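Local coordinates for protein dinoflagellate luciferase (Lingulodinium polyedrum, PDB 1VPR) that catalyses the oxidation of dinoflagellate luciferin by molecular oxygen with emission of blue light, this chain being the third of three homologous luciferase domains, at residues G141-P146 and W265-G270; E94-E99 and R278-G283. One frame throughout, in Å; residues are numbered along the deposited sequence.

Contact 1 (G141-P146 and W265-G270)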
ATOM      1  N   GLY A 141      -2.878 -16.884  16.609  1.00 24.93           N
ATOM      2  CA  GLY A 141      -1.497 -17.225  16.923  1.00 23.45           C
ATOM      3  C   GLY A 141      -0.574 -16.507  15.958  1.00 23.68           C
ATOM      4  O   GLY A 141      -1.058 -15.759  15.105  1.00 23.19           O
ATOM      5  N   PRO A 142       0.749 -16.747  16.027  1.00 22.92           N
ATOM      6  CA  PRO A 142       1.759 -16.119  15.168  1.00 21.63           C
ATOM      7  C   PRO A 142       1.465 -16.293  13.698  1.00 20.96           C
ATOM      8  O   PRO A 142       1.193 -17.410  13.250  1.00 21.03           O
ATOM      9  CB  PRO A 142       3.045 -16.852  15.539  1.00 22.66           C
ATOM     10  CG  PRO A 142       2.736 -17.462  16.913  1.00 23.74           C
ATOM     11  CD  PRO A 142       1.330 -17.895  16.740  1.00 24.09           C
ATOM     12  N   LEU A 143       1.519 -15.211  12.928  1.00 19.13           N
ATOM     13  CA  LEU A 143       1.289 -15.366  11.501  1.00 18.72           C
ATOM     14  C   LEU A 143       2.515 -16.086  10.949  1.00 18.32           C
ATOM     15  O   LEU A 143       3.628 -15.915  11.454  1.00 18.52           O
ATOM     16  CB  LEU A 143       1.115 -13.992  10.819  1.00 20.04           C
ATOM     17  CG  LEU A 143      -0.202 -13.219  11.072  1.00 20.25           C
ATOM     18  CD1 LEU A 143      -0.098 -11.786  10.532  1.00 16.64           C
ATOM     19  CD2 LEU A 143      -1.379 -13.952  10.405  1.00 20.70           C
ATOM     20  N   PRO A 144       2.323 -16.946   9.934  1.00 17.46           N
ATOM     21  CA  PRO A 144       3.458 -17.652   9.348  1.00 20.45           C
ATOM     22  C   PRO A 144       4.284 -16.676   8.506  1.00 19.30           C
ATOM     23  O   PRO A 144       3.714 -15.844   7.810  1.00 17.28           O
ATOM     24  CB  PRO A 144       2.789 -18.713   8.451  1.00 20.60           C
ATOM     25  CG  PRO A 144       1.493 -18.987   9.137  1.00 18.96           C
ATOM     26  CD  PRO A 144       1.054 -17.568   9.521  1.00 18.45           C
ATOM     27  N   TRP A 145       5.612 -16.749   8.594  1.00 18.03           N
ATOM     28  CA  TRP A 145       6.458 -15.921   7.734  1.00 17.20           C
ATOM     29  C   TRP A 145       6.472 -16.718   6.422  1.00 18.42           C
ATOM     30  O   TRP A 145       6.463 -17.954   6.453  1.00 19.04           O
ATOM     31  CB  TRP A 145       7.885 -15.828   8.276  1.00 17.21           C
ATOM     32  CG  TRP A 145       8.032 -14.919   9.482  1.00 17.99           C
ATOM     33  CD1 TRP A 145       7.954 -15.280  10.797  1.00 19.02           C
ATOM     34  CD2 TRP A 145       8.290 -13.507   9.465  1.00 15.25           C
ATOM     35  NE1 TRP A 145       8.153 -14.182  11.602  1.00 18.24           N
ATOM     36  CE2 TRP A 145       8.357 -13.080  10.809  1.00 16.36           C
ATOM     37  CE3 TRP A 145       8.468 -12.564   8.442  1.00 16.91           C
ATOM     38  CZ2 TRP A 145       8.595 -11.741  11.166  1.00 16.56           C
ATOM     39  CZ3 TRP A 145       8.709 -11.226   8.790  1.00 14.66           C
ATOM     40  CH2 TRP A 145       8.771 -10.827  10.139  1.00 15.09           C
ATOM     41  N   PRO A 146       6.457 -16.042   5.256  1.00 18.83           N
ATOM     42  CA  PRO A 146       6.468 -16.810   4.004  1.00 16.94           C
ATOM     43  C   PRO A 146       7.828 -17.366   3.623  1.00 18.59           C
ATOM     44  O   PRO A 146       8.799 -16.619   3.500  1.00 17.07           O
ATOM     45  CB  PRO A 146       5.944 -15.806   2.978  1.00 15.65           C
ATOM     46  CG  PRO A 146       6.464 -14.487   3.506  1.00 14.22           C
ATOM     47  CD  PRO A 146       6.189 -14.608   5.001  1.00 18.28           C
ATOM     48  N   TRP A 265      -0.512 -10.101   4.804  1.00 14.10           N
ATOM     49  CA  TRP A 265      -1.551 -11.060   5.139  1.00 16.15           C
ATOM     50  C   TRP A 265      -2.872 -10.323   5.114  1.00 15.75           C
ATOM     51  O   TRP A 265      -3.067  -9.393   5.891  1.00 16.51           O
ATOM     52  CB  TRP A 265      -1.353 -11.623   6.543  1.00 15.31           C
ATOM     53  CG  TRP A 265      -0.363 -12.738   6.625  1.00 17.15           C
ATOM     54  CD1 TRP A 265       0.918 -12.665   7.081  1.00 14.56           C
ATOM     55  CD2 TRP A 265      -0.581 -14.107   6.245  1.00 17.22           C
ATOM     56  NE1 TRP A 265       1.524 -13.905   7.007  1.00 16.95           N
ATOM     57  CE2 TRP A 265       0.622 -14.808   6.502  1.00 17.91           C
ATOM     58  CE3 TRP A 265      -1.672 -14.808   5.717  1.00 19.03           C
ATOM     59  CZ2 TRP A 265       0.761 -16.180   6.251  1.00 15.44           C
ATOM     60  CZ3 TRP A 265      -1.529 -16.185   5.463  1.00 19.06           C
ATOM     61  CH2 TRP A 265      -0.326 -16.845   5.734  1.00 18.41           C
ATOM     62  N   GLU A 266      -3.768 -10.735   4.224  1.00 15.06           N
ATOM     63  CA  GLU A 266      -5.098 -10.128   4.116  1.00 15.76           C
ATOM     64  C   GLU A 266      -5.931 -10.988   5.067  1.00 17.55           C
ATOM     65  O   GLU A 266      -6.338 -12.112   4.729  1.00 18.80           O
ATOM     66  CB  GLU A 266      -5.596 -10.245   2.674  1.00 14.82           C
ATOM     67  CG  GLU A 266      -6.970  -9.645   2.399  1.00 16.46           C
ATOM     68  CD  GLU A 266      -7.370  -9.826   0.943  1.00 17.18           C
ATOM     69  OE1 GLU A 266      -7.618 -10.993   0.554  1.00 16.04           O
ATOM     70  OE2 GLU A 266      -7.412  -8.811   0.192  1.00 14.78           O
HETATM   71  N   MSE A 267      -6.177 -10.448   6.262  1.00 17.95           N
HETATM   72  CA  MSE A 267      -6.850 -11.177   7.311  1.00 16.95           C
HETATM   73  C   MSE A 267      -8.242 -11.724   7.031  1.00 19.40           C
HETATM   74  O   MSE A 267      -8.581 -12.806   7.499  1.00 19.58           O
HETATM   75  CB  MSE A 267      -6.863 -10.336   8.586  1.00 18.59           C
HETATM   76  CG  MSE A 267      -5.473  -9.902   9.087  1.00 12.18           C
HETATM   77 SE   MSE A 267      -4.266 -11.402   9.274  1.00 21.89          SE
HETATM   78  CE  MSE A 267      -5.429 -12.553  10.327  1.00 16.25           C
ATOM     79  N   GLU A 268      -9.053 -11.019   6.260  1.00 18.96           N
ATOM     80  CA  GLU A 268     -10.396 -11.529   6.003  1.00 20.64           C
ATOM     81  C   GLU A 268     -10.492 -12.719   5.047  1.00 20.41           C
ATOM     82  O   GLU A 268     -11.538 -13.383   5.001  1.00 21.55           O
ATOM     83  CB  GLU A 268     -11.287 -10.395   5.511  1.00 20.04           C
ATOM     84  CG  GLU A 268     -11.514  -9.340   6.561  1.00 18.63           C
ATOM     85  CD  GLU A 268     -10.262  -8.545   6.897  1.00 21.18           C
ATOM     86  OE1 GLU A 268      -9.581  -8.069   5.966  1.00 24.59           O
ATOM     87  OE2 GLU A 268      -9.973  -8.381   8.101  1.00 21.87           O
ATOM     88  N   SER A 269      -9.422 -12.994   4.298  1.00 18.37           N
ATOM     89  CA  SER A 269      -9.397 -14.105   3.340  1.00 18.46           C
ATOM     90  C   SER A 269      -8.362 -15.172   3.714  1.00 17.13           C
ATOM     91  O   SER A 269      -8.396 -16.302   3.210  1.00 19.52           O
ATOM     92  CB  SER A 269      -9.074 -13.574   1.950  1.00 17.67           C
ATOM     93  OG  SER A 269      -7.716 -13.155   1.882  1.00 17.89           O
ATOM     94  N   GLY A 270      -7.449 -14.812   4.606  1.00 17.09           N
ATOM     95  CA  GLY A 270      -6.412 -15.743   5.027  1.00 19.29           C
ATOM     96  C   GLY A 270      -5.325 -15.898   3.982  1.00 21.85           C
ATOM     97  O   GLY A 270      -4.477 -16.803   4.081  1.00 23.74           O
TER

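Contact 2 (E94-E99 and R278-G283)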
ATOM      1  N   GLU A  94       5.080   0.598 -21.708  1.00 23.88           N
ATOM      2  CA  GLU A  94       4.531  -0.532 -22.451  1.00 23.51           C
ATOM      3  C   GLU A  94       5.617  -1.606 -22.625  1.00 24.81           C
ATOM      4  O   GLU A  94       5.362  -2.795 -22.438  1.00 24.64           O
ATOM      5  CB  GLU A  94       4.025  -0.060 -23.808  1.00 26.16           C
ATOM      6  N   LYS A  95       6.835  -1.192 -22.956  1.00 23.73           N
ATOM      7  CA  LYS A  95       7.921  -2.152 -23.141  1.00 25.00           C
ATOM      8  C   LYS A  95       8.259  -2.854 -21.822  1.00 24.90           C
ATOM      9  O   LYS A  95       8.472  -4.074 -21.798  1.00 23.62           O
ATOM     10  CB  LYS A  95       9.147  -1.441 -23.729  1.00 28.51           C
ATOM     11  CG  LYS A  95      10.374  -2.335 -23.946  1.00 32.99           C
ATOM     12  CD  LYS A  95      11.420  -1.619 -24.818  1.00 34.63           C
ATOM     13  CE  LYS A  95      12.765  -2.337 -24.770  1.00 37.42           C
ATOM     14  NZ  LYS A  95      12.584  -3.816 -24.938  1.00 40.60           N
ATOM     15  N   LEU A  96       8.295  -2.099 -20.721  1.00 23.13           N
ATOM     16  CA  LEU A  96       8.582  -2.696 -19.413  1.00 21.29           C
ATOM     17  C   LEU A  96       7.495  -3.712 -19.022  1.00 23.30           C
ATOM     18  O   LEU A  96       7.782  -4.757 -18.427  1.00 21.66           O
ATOM     19  CB  LEU A  96       8.651  -1.612 -18.333  1.00 20.25           C
ATOM     20  CG  LEU A  96       9.820  -0.629 -18.362  1.00 19.71           C
ATOM     21  CD1 LEU A  96       9.624   0.440 -17.279  1.00 20.30           C
ATOM     22  CD2 LEU A  96      11.129  -1.387 -18.129  1.00 23.36           C
ATOM     23  N   LEU A  97       6.246  -3.395 -19.346  1.00 22.32           N
ATOM     24  CA  LEU A  97       5.125  -4.277 -19.029  1.00 27.87           C
ATOM     25  C   LEU A  97       5.315  -5.639 -19.695  1.00 28.31           C
ATOM     26  O   LEU A  97       5.175  -6.694 -19.055  1.00 29.68           O
ATOM     27  CB  LEU A  97       3.821  -3.656 -19.529  1.00 30.75           C
ATOM     28  CG  LEU A  97       2.839  -3.145 -18.488  1.00 34.15           C
ATOM     29  CD1 LEU A  97       1.592  -2.613 -19.193  1.00 36.70           C
ATOM     30  CD2 LEU A  97       2.474  -4.290 -17.535  1.00 34.22           C
ATOM     31  N   LYS A  98       5.635  -5.597 -20.987  1.00 29.54           N
ATOM     32  CA  LYS A  98       5.864  -6.791 -21.785  1.00 29.43           C
ATOM     33  C   LYS A  98       7.091  -7.529 -21.262  1.00 29.10           C
ATOM     34  O   LYS A  98       7.107  -8.745 -21.204  1.00 30.22           O
ATOM     35  CB  LYS A  98       6.053  -6.404 -23.239  1.00 28.10           C
ATOM     36  N   GLU A  99       8.122  -6.792 -20.877  1.00 29.75           N
ATOM     37  CA  GLU A  99       9.323  -7.431 -20.349  1.00 29.83           C
ATOM     38  C   GLU A  99       9.023  -8.079 -18.999  1.00 29.52           C
ATOM     39  O   GLU A  99       9.633  -9.079 -18.637  1.00 30.80           O
ATOM     40  CB  GLU A  99      10.449  -6.407 -20.187  1.00 31.56           C
ATOM     41  CG  GLU A  99      11.011  -5.921 -21.501  1.00 35.13           C
ATOM     42  CD  GLU A  99      12.089  -4.875 -21.328  1.00 38.19           C
ATOM     43  OE1 GLU A  99      12.625  -4.401 -22.355  1.00 41.75           O
ATOM     44  OE2 GLU A  99      12.411  -4.521 -20.176  1.00 39.97           O
ATOM     45  N   ARG A 278      11.074  -2.698  -6.993  1.00 12.78           N
ATOM     46  CA  ARG A 278      12.456  -2.489  -7.404  1.00 10.96           C
ATOM     47  C   ARG A 278      12.555  -1.217  -8.225  1.00 12.80           C
ATOM     48  O   ARG A 278      11.647  -0.893  -9.010  1.00 13.90           O
ATOM     49  CB  ARG A 278      12.997  -3.684  -8.217  1.00 11.36           C
ATOM     50  CG  ARG A 278      12.409  -3.893  -9.596  1.00 15.40           C
ATOM     51  CD  ARG A 278      13.176  -4.989 -10.361  1.00 17.78           C
ATOM     52  NE  ARG A 278      12.926  -6.327  -9.806  1.00 20.71           N
ATOM     53  CZ  ARG A 278      13.467  -7.450 -10.281  1.00 20.44           C
ATOM     54  NH1 ARG A 278      13.169  -8.607  -9.719  1.00 19.70           N
ATOM     55  NH2 ARG A 278      14.315  -7.417 -11.313  1.00 21.46           N
ATOM     56  N   ALA A 279      13.648  -0.486  -8.026  1.00 12.16           N
ATOM     57  CA  ALA A 279      13.899   0.754  -8.757  1.00 13.66           C
ATOM     58  C   ALA A 279      15.033   0.497  -9.745  1.00 15.41           C
ATOM     59  O   ALA A 279      16.022  -0.133  -9.392  1.00 16.33           O
ATOM     60  CB  ALA A 279      14.305   1.868  -7.793  1.00 10.11           C
ATOM     61  N   PHE A 280      14.901   1.000 -10.967  1.00 16.02           N
ATOM     62  CA  PHE A 280      15.940   0.803 -11.986  1.00 17.22           C
ATOM     63  C   PHE A 280      15.810   1.895 -13.048  1.00 17.36           C
ATOM     64  O   PHE A 280      14.741   2.475 -13.233  1.00 15.92           O
ATOM     65  CB  PHE A 280      15.803  -0.596 -12.619  1.00 16.48           C
ATOM     66  CG  PHE A 280      14.424  -0.889 -13.118  1.00 19.00           C
ATOM     67  CD1 PHE A 280      14.036  -0.505 -14.404  1.00 18.54           C
ATOM     68  CD2 PHE A 280      13.479  -1.484 -12.282  1.00 17.66           C
ATOM     69  CE1 PHE A 280      12.727  -0.704 -14.849  1.00 17.27           C
ATOM     70  CE2 PHE A 280      12.174  -1.688 -12.713  1.00 17.06           C
ATOM     71  CZ  PHE A 280      11.795  -1.295 -14.005  1.00 18.62           C
ATOM     72  N   PRO A 281      16.900   2.191 -13.762  1.00 17.59           N
ATOM     73  CA  PRO A 281      16.844   3.232 -14.786  1.00 18.84           C
ATOM     74  C   PRO A 281      16.375   2.749 -16.158  1.00 19.77           C
ATOM     75  O   PRO A 281      16.533   1.568 -16.506  1.00 17.73           O
ATOM     76  CB  PRO A 281      18.284   3.738 -14.815  1.00 20.10           C
ATOM     77  CG  PRO A 281      19.054   2.445 -14.663  1.00 20.79           C
ATOM     78  CD  PRO A 281      18.283   1.714 -13.561  1.00 17.90           C
ATOM     79  N   VAL A 282      15.746   3.656 -16.900  1.00 17.73           N
ATOM     80  CA  VAL A 282      15.304   3.398 -18.273  1.00 19.93           C
ATOM     81  C   VAL A 282      15.492   4.755 -18.957  1.00 18.98           C
ATOM     82  O   VAL A 282      14.894   5.760 -18.555  1.00 17.96           O
ATOM     83  CB  VAL A 282      13.817   3.002 -18.385  1.00 21.45           C
ATOM     84  CG1 VAL A 282      13.505   2.647 -19.845  1.00 23.70           C
ATOM     85  CG2 VAL A 282      13.501   1.823 -17.456  1.00 23.17           C
ATOM     86  N   GLY A 283      16.333   4.799 -19.981  1.00 20.11           N
ATOM     87  CA  GLY A 283      16.565   6.077 -20.627  1.00 18.86           C
ATOM     88  C   GLY A 283      17.076   7.063 -19.594  1.00 18.50           C
ATOM     89  O   GLY A 283      17.908   6.701 -18.752  1.00 17.15           O
TER

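Contact 1 (G141-P146 and W265-G270)
Trp265 can be followed outward from the end of strand 259-266 into the loop residues Leu143 and Pro144. Trp265 CB lies 4.2 Å from Leu143 CD1, and the ring begins with CG anti to the carbonyl carbon (chi1 -82°), which sends the indole toward the loop. Trp265 CD1 meets Leu143 CD1 at 3.7 Å. Leu143 CD2 sits over one face of the Trp265 five-membered ring in a CH-pi contact, 4.1 Å from the centroid and 10° off the normal. Trp265 NE1 donates to Pro144 O at 3.0 Å, with an N-H...O angle of 139°; the oxygen is nearly in the ring plane, and the donor lies in the carbonyl plane. Loop 141-146 lies against the end of strand 259-266, where the chain turns toward strand 271-282 of the antiparallel, calycin-type barrel of this catalytic domain. Further along the ring, Trp265 CZ2 touches Pro144 CD at 3.6 Å and Trp265 CH2 lies 4.1 Å from it, the two side chains crossing at about a right angle. Met267, present as selenomethionine and bent at chi2 and chi3, brings SE to 4.0 Å from Leu143 CD2. Leu143 packs on Tyr237 and Leu249, while Pro116 and Cys272 touch the Trp265 side chain.

Contact 2 (E94-E99 and R278-G283)
The Phe280 ring, the flat group here, receives Leu96 at its edge: CD2 of the leucine lies near the ring plane, 3.7 Å from Phe280 CE1, and neither face is used by the helix segment 94-99. The CB of Phe280 points toward the helix, and chi1 of 52° sets CG between the backbone N and the carbonyl carbon, the crowded position, with the edge at CE1 turned to Leu96. The second branch, Leu96 CD1, lies 4.1 Å from Phe280 CE1, which therefore rests against both methyls. Val282, two residues on and on the same side of the strand, meets Leu96 tip to tip, with its CG2 4.0 Å from Leu96 CD2. The evidence is thus of a single leucine set against two strand side chains by apolar contact alone, since no hydrogen bond joins the segments. An alanine in place of Leu96 would remove both methyls and would probably leave the Phe280 edge and Val282 CG2 without their helix partner. On the helix itself Lys95 NZ and Glu99 OE1 form a salt bridge of 2.6 Å, one turn apart. In the wider fold, helix 87-100 lies against the end of the barrel: Leu96 also packs on Phe287 of strand 285-294 and on Phe302 of strand 297-307, and both Phe280 and Val282 touch Phe287 as well.

Contacts 1 and 2 lie about 31 Å apart between centres and about 16 Å between nearest atoms, so they do not touch, yet both reach the same antiparallel sheet. Contact 1 uses the end of strand 259-266 and the turn after it; contact 2 uses the last part of strand 271-282, its neighbour in the sheet and next in the chain. The order is 94-99, 141-146, 265-270, 278-283, which nests contact 1 within the loop closed by contact 2. All four segments fall in the luciferase catalytic domain. Each contact takes the C-terminal part of its strand; the strands being antiparallel, the sites lie toward opposite ends of the pair, with a loop and a helix packed onto one barrel.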